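Local coordinates for protein concanavalin B (Canavalia ensiformis, PDB 6CAF) that may act as a carbohydrate-binding protein in jack bean seeds and has the fold of a family 18 chitinase, at residues A[247-252]-A[272-277]; A[92-97]-A[144-149]; A[61-66]-A[72-77]. All blocks are in the same frame, centred on the assembly; numbering follows the deposited sequence.

Interaction 1 of 3, residues A[247-252]-A[272-277]; sequences LFLELP and QVLPYL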
loop_
_atom_site.group_PDB
_atom_site.type_symbol
_atom_site.label_atom_id
_atom_site.label_comp_id
_atom_site.label_asym_id
_atom_site.label_seq_id
_atom_site.Cartn_x
_atom_site.Cartn_y
_atom_site.Cartn_z
ATOM N N LEU A 247 -0.725 -11.973 1.275
ATOM C CA LEU A 247 -0.337 -11.565 -0.067
ATOM C C LEU A 247 -1.508 -10.951 -0.807
ATOM O O LEU A 247 -2.605 -11.511 -0.856
ATOM C CB LEU A 247 0.201 -12.719 -0.876
ATOM C CG LEU A 247 1.425 -13.417 -0.383
ATOM C CD1 LEU A 247 1.825 -14.498 -1.381
ATOM C CD2 LEU A 247 2.529 -12.430 -0.178
ATOM N N PHE A 248 -1.240 -9.787 -1.383
ATOM C CA PHE A 248 -2.210 -9.092 -2.182
ATOM C C PHE A 248 -1.650 -8.858 -3.572
ATOM O O PHE A 248 -0.430 -8.687 -3.720
ATOM C CB PHE A 248 -2.508 -7.708 -1.622
ATOM C CG PHE A 248 -3.167 -7.670 -0.283
ATOM C CD1 PHE A 248 -2.452 -7.939 0.867
ATOM C CD2 PHE A 248 -4.504 -7.268 -0.165
ATOM C CE1 PHE A 248 -3.042 -7.822 2.107
ATOM C CE2 PHE A 248 -5.106 -7.179 1.081
ATOM C CZ PHE A 248 -4.350 -7.431 2.217
ATOM N N LEU A 249 -2.536 -8.797 -4.568
ATOM C CA LEU A 249 -2.142 -8.317 -5.891
ATOM C C LEU A 249 -2.403 -6.829 -5.975
ATOM O O LEU A 249 -3.560 -6.390 -5.859
ATOM C CB LEU A 249 -2.936 -8.975 -7.015
ATOM C CG LEU A 249 -2.818 -10.480 -7.127
ATOM C CD1 LEU A 249 -3.904 -11.156 -6.291
ATOM C CD2 LEU A 249 -2.996 -10.899 -8.578
ATOM N N GLU A 250 -1.357 -6.033 -6.205
ATOM C CA GLU A 250 -1.539 -4.620 -6.511
ATOM C C GLU A 250 -1.613 -4.475 -8.021
ATOM O O GLU A 250 -0.731 -4.951 -8.744
ATOM C CB GLU A 250 -0.443 -3.735 -5.936
ATOM C CG GLU A 250 -0.686 -2.288 -6.259
ATOM C CD GLU A 250 0.308 -1.359 -5.627
ATOM O OE1 GLU A 250 0.548 -1.534 -4.417
ATOM O OE2 GLU A 250 0.754 -0.397 -6.292
ATOM N N LEU A 251 -2.685 -3.832 -8.460
ATOM C CA LEU A 251 -3.038 -3.768 -9.868
ATOM C C LEU A 251 -3.441 -2.345 -10.221
ATOM O O LEU A 251 -3.919 -1.579 -9.370
ATOM C CB LEU A 251 -4.244 -4.677 -10.109
ATOM C CG LEU A 251 -3.998 -6.176 -9.882
ATOM C CD1 LEU A 251 -5.311 -6.941 -9.924
ATOM C CD2 LEU A 251 -2.983 -6.677 -10.874
ATOM N N PRO A 252 -3.296 -1.995 -11.498
ATOM C CA PRO A 252 -3.785 -0.696 -11.937
ATOM C C PRO A 252 -5.288 -0.738 -12.134
ATOM O O PRO A 252 -5.820 -1.725 -12.635
ATOM C CB PRO A 252 -3.073 -0.489 -13.274
ATOM C CG PRO A 252 -2.787 -1.848 -13.770
ATOM C CD PRO A 252 -2.677 -2.758 -12.594
ATOM N N GLN A 272 -10.380 -15.642 -14.645
ATOM C CA GLN A 272 -9.178 -16.169 -15.302
ATOM C C GLN A 272 -7.957 -16.197 -14.410
ATOM O O GLN A 272 -7.038 -16.940 -14.698
ATOM C CB GLN A 272 -8.777 -15.332 -16.537
ATOM C CG GLN A 272 -9.776 -15.266 -17.675
ATOM C CD GLN A 272 -9.301 -14.377 -18.824
ATOM O OE1 GLN A 272 -8.089 -14.183 -19.054
ATOM N NE2 GLN A 272 -10.257 -13.815 -19.544
ATOM N N VAL A 273 -7.895 -15.311 -13.404
ATOM C CA VAL A 273 -6.676 -15.149 -12.628
ATOM C C VAL A 273 -6.812 -15.682 -11.211
ATOM O O VAL A 273 -6.143 -16.659 -10.846
ATOM C CB VAL A 273 -6.213 -13.677 -12.622
ATOM C CG1 VAL A 273 -4.971 -13.501 -11.751
ATOM C CG2 VAL A 273 -5.956 -13.211 -14.047
ATOM N N LEU A 274 -7.698 -15.096 -10.414
ATOM C CA LEU A 274 -7.773 -15.472 -9.026
ATOM C C LEU A 274 -7.954 -16.972 -8.757
ATOM O O LEU A 274 -7.314 -17.503 -7.836
ATOM C CB LEU A 274 -8.840 -14.657 -8.293
ATOM C CG LEU A 274 -8.626 -13.145 -8.199
ATOM C CD1 LEU A 274 -9.773 -12.502 -7.447
ATOM C CD2 LEU A 274 -7.297 -12.781 -7.556
ATOM N N PRO A 275 -8.827 -17.653 -9.523
ATOM C CA PRO A 275 -9.028 -19.065 -9.193
ATOM C C PRO A 275 -7.785 -19.922 -9.311
ATOM O O PRO A 275 -7.730 -21.027 -8.758
ATOM C CB PRO A 275 -10.093 -19.525 -10.203
ATOM C CG PRO A 275 -10.807 -18.253 -10.566
ATOM C CD PRO A 275 -9.723 -17.225 -10.595
ATOM N N TYR A 276 -6.806 -19.402 -10.030
ATOM C CA TYR A 276 -5.652 -20.158 -10.415
ATOM C C TYR A 276 -4.375 -19.745 -9.711
ATOM O O TYR A 276 -3.297 -20.160 -10.093
ATOM C CB TYR A 276 -5.496 -20.089 -11.930
ATOM C CG TYR A 276 -6.661 -20.685 -12.634
ATOM C CD1 TYR A 276 -6.938 -22.004 -12.495
ATOM C CD2 TYR A 276 -7.536 -19.907 -13.384
ATOM C CE1 TYR A 276 -8.017 -22.577 -13.142
ATOM C CE2 TYR A 276 -8.635 -20.457 -14.003
ATOM C CZ TYR A 276 -8.874 -21.806 -13.866
ATOM O OH TYR A 276 -9.951 -22.389 -14.476
ATOM N N LEU A 277 -4.489 -18.918 -8.690
ATOM C CA LEU A 277 -3.299 -18.532 -7.936
ATOM C C LEU A 277 -2.889 -19.651 -6.996
ATOM O O LEU A 277 -3.703 -20.099 -6.193
ATOM C CB LEU A 277 -3.596 -17.289 -7.109
ATOM C CG LEU A 277 -3.903 -16.030 -7.904
ATOM C CD1 LEU A 277 -4.242 -14.911 -6.953
ATOM C CD2 LEU A 277 -2.789 -15.657 -8.865
#
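With CG beside its backbone N (chi1 -60°) and its methyl pair turned to chi2 90°, Leu249 sends CD1 outward to meet Leu274 and Leu277, whose CG atoms also lie beside their own N. With chi2 near 180° in both, Leu277 uses CD1, the extended branch, and Leu274 its other methyl, CD2. The setting is a (beta/alpha)8, or TIM, barrel of glycosyl hydrolase family 18. Strand 247-252 is one of its parallel staves, and 272-277 is the end of helix 266-273 with the turn that leads back towards strand 284-290. Leu249 is on the outer face of the strand, while its neighbour Glu250 turns to the opposite face and is held there by the hydroxyls of Tyr35 and Tyr214. An apolar, branched residue suits the outer position, because what it meets is almost wholly hydrocarbon.

The 3-10 turn at 274-275 brings two leucines together. Tyr276 N bonds to Val273 O at 2.9 Å, and a longer bond of 3.3 Å joins Leu277 N to Leu274 O, which curls the chain and gathers the methyl ends of Leu274 and Leu277 on one side. Both cross Leu249 obliquely. Trp233 of the preceding helix, 227-239, touches Leu249 and Leu277, and Tyr284 of the following strand, 284-290, touches Leu249 and Leu274, so aromatic side chains border the cluster. At its middle three methyls form a nearly equilateral triangle: Leu249 CD1 lies 4.0 Å from Leu274 CD2 and 3.8 Å from Leu277 CD1.

Interaction 2 of 3, residues A[92-97]-A[144-149]; sequences SQIKEC and GKVALD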
loop_
_atom_site.group_PDB
_atom_site.type_symbol
_atom_site.label_atom_id
_atom_site.label_comp_id
_atom_site.label_asym_id
_atom_site.label_seq_id
_atom_site.Cartn_x
_atom_site.Cartn_y
_atom_site.Cartn_z
ATOM N N SER A 92 -10.071 14.743 10.937
ATOM C CA SER A 92 -11.437 14.297 11.199
ATOM C C SER A 92 -11.871 13.215 10.183
ATOM O O SER A 92 -12.580 12.278 10.545
ATOM C CB SER A 92 -12.411 15.484 11.166
ATOM O OG SER A 92 -12.429 16.060 9.880
ATOM N N GLN A 93 -11.442 13.336 8.932
ATOM C CA GLN A 93 -11.790 12.371 7.906
ATOM C C GLN A 93 -11.123 11.030 8.167
ATOM O O GLN A 93 -11.735 9.964 7.992
ATOM C CB GLN A 93 -11.446 12.874 6.499
ATOM C CG GLN A 93 -12.309 14.037 6.062
ATOM C CD GLN A 93 -11.913 14.612 4.730
ATOM O OE1 GLN A 93 -11.917 13.914 3.705
ATOM N NE2 GLN A 93 -11.614 15.912 4.720
ATOM N N ILE A 94 -9.869 11.070 8.606
ATOM C CA ILE A 94 -9.180 9.851 8.957
ATOM C C ILE A 94 -9.923 9.124 10.079
ATOM O O ILE A 94 -10.167 7.917 10.033
ATOM C CB ILE A 94 -7.739 10.172 9.377
ATOM C CG1 ILE A 94 -6.949 10.597 8.145
ATOM C CG2 ILE A 94 -7.086 8.990 10.074
ATOM C CD1 ILE A 94 -5.634 11.275 8.455
ATOM N N LYS A 95 -10.280 9.870 11.118
ATOM C CA LYS A 95 -10.934 9.267 12.258
ATOM C C LYS A 95 -12.306 8.709 11.889
ATOM O O LYS A 95 -12.660 7.627 12.357
ATOM C CB LYS A 95 -11.009 10.254 13.415
ATOM C CG LYS A 95 -9.616 10.447 14.015
ATOM C CD LYS A 95 -9.534 11.485 15.106
ATOM C CE LYS A 95 -8.182 11.403 15.790
ATOM N NZ LYS A 95 -8.051 12.459 16.809
ATOM N N GLU A 96 -13.042 9.375 10.989
ATOM C CA GLU A 96 -14.330 8.800 10.545
ATOM C C GLU A 96 -14.121 7.552 9.707
ATOM O O GLU A 96 -14.870 6.575 9.851
ATOM C CB GLU A 96 -15.293 9.777 9.824
ATOM C CG GLU A 96 -14.762 10.679 8.708
ATOM C CD GLU A 96 -15.758 11.794 8.339
ATOM O OE1 GLU A 96 -16.723 11.973 9.113
ATOM O OE2 GLU A 96 -15.604 12.499 7.294
ATOM N N CYS A 97 -13.097 7.562 8.860
ATOM C CA CYS A 97 -12.740 6.338 8.135
ATOM C C CYS A 97 -12.539 5.197 9.106
ATOM O O CYS A 97 -13.037 4.077 8.901
ATOM C CB CYS A 97 -11.445 6.552 7.335
ATOM S SG CYS A 97 -11.565 7.631 5.889
ATOM N N GLY A 144 -2.509 15.978 11.577
ATOM C CA GLY A 144 -3.170 16.243 12.828
ATOM C C GLY A 144 -2.708 15.304 13.906
ATOM O O GLY A 144 -1.594 14.767 13.874
ATOM N N LYS A 145 -3.574 15.096 14.881
ATOM C CA LYS A 145 -3.300 14.187 15.970
ATOM C C LYS A 145 -4.044 12.889 15.656
ATOM O O LYS A 145 -5.272 12.820 15.778
ATOM C CB LYS A 145 -3.727 14.759 17.316
ATOM C CG LYS A 145 -3.237 13.948 18.485
ATOM C CD LYS A 145 -3.472 14.683 19.803
ATOM C CE LYS A 145 -2.358 15.670 20.092
ATOM N NZ LYS A 145 -2.517 16.255 21.450
ATOM N N VAL A 146 -3.302 11.901 15.175
ATOM C CA VAL A 146 -3.875 10.666 14.676
ATOM C C VAL A 146 -3.086 9.456 15.149
ATOM O O VAL A 146 -1.917 9.587 15.553
ATOM C CB VAL A 146 -3.947 10.633 13.122
ATOM C CG1 VAL A 146 -4.889 11.708 12.579
ATOM C CG2 VAL A 146 -2.570 10.753 12.474
ATOM N N ALA A 147 -3.743 8.298 15.080
ATOM C CA ALA A 147 -3.078 7.027 15.225
ATOM C C ALA A 147 -3.461 6.171 14.055
ATOM O O ALA A 147 -4.485 5.495 14.052
ATOM C CB ALA A 147 -3.434 6.334 16.529
ATOM N N LEU A 148 -2.675 6.260 13.009
ATOM C CA LEU A 148 -2.939 5.519 11.784
ATOM C C LEU A 148 -2.797 4.019 12.011
ATOM O O LEU A 148 -2.149 3.568 12.954
ATOM C CB LEU A 148 -2.021 5.974 10.659
ATOM C CG LEU A 148 -2.167 7.441 10.243
ATOM C CD1 LEU A 148 -1.260 7.733 9.047
ATOM C CD2 LEU A 148 -3.586 7.822 9.924
ATOM N N ASP A 149 -3.404 3.241 11.122
ATOM C CA ASP A 149 -3.411 1.807 11.257
ATOM C C ASP A 149 -2.181 1.117 10.763
ATOM O O ASP A 149 -1.996 -0.070 11.036
ATOM C CB ASP A 149 -4.633 1.264 10.566
ATOM C CG ASP A 149 -5.884 1.792 11.179
ATOM O OD1 ASP A 149 -6.222 1.356 12.294
ATOM O OD2 ASP A 149 -6.496 2.719 10.616
#
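Lys95 reaches from helix 91-99, packed on the outside of the TIM barrel, to the backbone of Lys145 in the loop that runs from helix 120-135 into strand 150-154. Its CB leaves the helix beside the contact, and CG lies beside the backbone N (chi1 -72°), which aims the chain at the loop. CG and CD then run straight across. CE is the first atom to arrive, 3.2 Å from Lys145 O, and NZ closes the bridge with a hydrogen bond of 3.0 Å to Lys145 O, nearly in line with the carbonyl (165°). NZ also forms a salt bridge with Glu91, one helical turn back, whose other oxygen accepts the N-H of Lys145.

Beneath this polar rim, Ile94 fills the buried side with both its branches: CG2 packs 3.7 Å from Leu148 CD2, the two side chains crossing at about a right angle, and CD1 lies 4.2 Å from Val146 CG1. A methionine in place of Lys95 would probably leave Lys145 O without this donor and Glu91 without its opposite charge. The chemistry thus divides the contact: hydrocarbon seals the inside of this helix-to-loop junction, while an ammonium group fixes a main-chain carbonyl at its edge.

Interaction 3 of 3, residues A[61-66]-A[72-77]; sequences LDKFGC and ELELEG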
loop_
_atom_site.group_PDB
_atom_site.type_symbol
_atom_site.label_atom_id
_atom_site.label_comp_id
_atom_site.label_asym_id
_atom_site.label_seq_id
_atom_site.Cartn_x
_atom_site.Cartn_y
_atom_site.Cartn_z
ATOM N N LEU A 61 4.341 10.081 1.759
ATOM C CA LEU A 61 5.467 10.761 2.421
ATOM C C LEU A 61 6.693 10.417 1.577
ATOM O O LEU A 61 7.176 9.288 1.605
ATOM C CB LEU A 61 5.619 10.288 3.851
ATOM C CG LEU A 61 6.574 11.135 4.679
ATOM C CD1 LEU A 61 5.894 12.403 5.159
ATOM C CD2 LEU A 61 7.123 10.341 5.838
ATOM N N ASP A 62 7.123 11.365 0.738
ATOM C CA ASP A 62 8.098 11.085 -0.293
ATOM C C ASP A 62 9.350 11.930 -0.268
ATOM O O ASP A 62 10.139 11.837 -1.207
ATOM C CB ASP A 62 7.471 11.163 -1.670
ATOM C CG ASP A 62 7.037 12.532 -2.030
ATOM O OD1 ASP A 62 7.102 13.481 -1.224
ATOM O OD2 ASP A 62 6.593 12.692 -3.179
ATOM N N LYS A 63 9.578 12.672 0.812
ATOM C CA LYS A 63 10.768 13.504 0.944
ATOM C C LYS A 63 11.317 13.326 2.352
ATOM O O LYS A 63 10.843 13.935 3.306
ATOM C CB LYS A 63 10.475 14.966 0.631
ATOM C CG LYS A 63 10.485 15.268 -0.856
ATOM C CD LYS A 63 9.957 16.665 -1.149
ATOM C CE LYS A 63 8.592 16.586 -1.808
ATOM N NZ LYS A 63 7.463 16.454 -0.843
ATOM N N PHE A 64 12.300 12.442 2.467
ATOM C CA PHE A 64 12.937 12.179 3.739
ATOM C C PHE A 64 14.314 11.609 3.472
ATOM O O PHE A 64 14.571 11.115 2.375
ATOM C CB PHE A 64 12.069 11.313 4.666
ATOM C CG PHE A 64 11.700 9.969 4.122
ATOM C CD1 PHE A 64 12.551 8.895 4.234
ATOM C CD2 PHE A 64 10.451 9.759 3.564
ATOM C CE1 PHE A 64 12.210 7.652 3.777
ATOM C CE2 PHE A 64 10.097 8.507 3.100
ATOM C CZ PHE A 64 10.973 7.460 3.214
ATOM N N GLY A 65 15.186 11.645 4.479
ATOM C CA GLY A 65 16.571 11.255 4.323
ATOM C C GLY A 65 17.389 11.948 5.362
ATOM O O GLY A 65 16.865 12.611 6.239
ATOM N N CYS A 66 18.702 11.775 5.271
ATOM C CA CYS A 66 19.597 12.027 6.385
ATOM C C CYS A 66 19.412 13.351 7.091
ATOM O O CYS A 66 19.463 13.459 8.338
ATOM C CB CYS A 66 21.091 11.935 5.943
ATOM S SG CYS A 66 21.588 10.348 5.239
ATOM N N GLU A 72 8.006 16.512 5.996
ATOM C CA GLU A 72 6.745 17.174 5.757
ATOM C C GLU A 72 5.935 16.465 4.696
ATOM O O GLU A 72 6.474 15.973 3.700
ATOM C CB GLU A 72 6.981 18.613 5.353
ATOM C CG GLU A 72 5.686 19.384 5.172
ATOM C CD GLU A 72 4.887 19.585 6.478
ATOM O OE1 GLU A 72 4.152 18.676 6.998
ATOM O OE2 GLU A 72 4.981 20.715 6.985
ATOM N N LEU A 73 4.630 16.391 4.924
ATOM C CA LEU A 73 3.752 15.733 3.997
ATOM C C LEU A 73 3.214 16.724 2.970
ATOM O O LEU A 73 2.708 17.792 3.314
ATOM C CB LEU A 73 2.612 15.063 4.772
ATOM C CG LEU A 73 1.675 14.197 3.920
ATOM C CD1 LEU A 73 2.402 12.979 3.383
ATOM C CD2 LEU A 73 0.501 13.792 4.754
ATOM N N GLU A 74 3.317 16.346 1.708
ATOM C CA GLU A 74 2.742 17.112 0.618
ATOM C C GLU A 74 1.970 16.141 -0.264
ATOM O O GLU A 74 2.539 15.221 -0.834
ATOM C CB GLU A 74 3.847 17.755 -0.221
ATOM C CG GLU A 74 4.575 18.900 0.452
ATOM C CD GLU A 74 4.013 20.270 0.109
ATOM O OE1 GLU A 74 2.932 20.380 -0.491
ATOM O OE2 GLU A 74 4.681 21.238 0.462
ATOM N N LEU A 75 0.672 16.354 -0.334
ATOM C CA LEU A 75 -0.212 15.546 -1.169
ATOM C C LEU A 75 -0.606 16.428 -2.351
ATOM O O LEU A 75 -1.181 17.512 -2.155
ATOM C CB LEU A 75 -1.439 15.107 -0.372
ATOM C CG LEU A 75 -1.145 14.225 0.854
ATOM C CD1 LEU A 75 -2.455 13.786 1.487
ATOM C CD2 LEU A 75 -0.283 13.029 0.484
ATOM N N GLU A 76 -0.266 15.972 -3.565
ATOM C CA GLU A 76 -0.315 16.793 -4.772
ATOM C C GLU A 76 -1.699 17.375 -5.012
ATOM O O GLU A 76 -2.672 16.641 -5.195
ATOM C CB GLU A 76 0.129 15.968 -5.973
ATOM C CG GLU A 76 0.287 16.760 -7.252
ATOM C CD GLU A 76 0.484 15.838 -8.446
ATOM O OE1 GLU A 76 1.570 15.147 -8.494
ATOM O OE2 GLU A 76 -0.484 15.788 -9.304
ATOM N N GLY A 77 -1.782 18.697 -4.980
ATOM C CA GLY A 77 -3.039 19.379 -5.214
ATOM C C GLY A 77 -4.068 19.205 -4.116
ATOM O O GLY A 77 -5.253 19.540 -4.316
HETATM O O HOH W 1 5.101 14.116 1.019
HETATM O O HOH W 2 10.010 16.514 3.913
HETATM O O HOH W 3 7.769 13.775 2.789
HETATM O O HOH W 4 7.785 17.187 1.658
#
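Leu61, near the end of barrel strand 55-64, meets Leu73 of the returning loop through methyls: CD1 of Leu61 is 4.0 Å from CD1 of Leu73. In both leucines CG stands opposite the backbone N (chi1 -169° and -174°). Leu73 CD1 also lies over the backbone of Leu61, so this inner end is apolar and buried.

At Asp62 the contact turns polar. Its OD1 receives Lys63 NZ in a salt bridge of 3.0 Å, on the syn side and 16° out of the carboxylate plane, and water 1 links the same oxygen to Glu74 N.

Lys63 carries most of the rest. Its backbone N is joined through water 3 to Glu72 O, and its O through water 2 (2.8 Å from Lys63 O) to Glu72 N. The flexible side chain bends at chi3 and chi4, which brings NZ back to Asp62 and to water 4, the latter bonded in turn to Glu72 O. NZ also passes 3.9 Å from Glu74 CB, while the carboxylate of Glu74 turns elsewhere, to Ser82.

Phe64, still in the strand, packs on Tyr122 and Leu126 of helix 120-135, and Cys66 is tied to Cys118 by a disulfide. The segments run antiparallel, with waters standing where direct backbone bonds would lie in a sheet: a hydrated loop folded back on the C-terminal end of a TIM-barrel strand, the end where family 18 enzymes carry their substrate groove.

From the N terminus, interaction 3 closes first, a short loop of five residues folded back on the C-terminal end of strand 55-64. Interaction 2 opens in helix 91-99 and closes 46 residues later, after strand 103-109 and helix 120-135, joining that first helix to the approach to strand 150-154. Interaction 1 follows much further on, closing 19 residues and joining strand 247-252 to the turn after helix 266-273. All three are in series, so none nests or crosses. Interactions 2 and 3 are neighbours, their centres about 18 Å apart, and Leu143 touches both Ile94 and Leu73. Interaction 1 lies across the barrel, its centre about 30 Å from each of theirs.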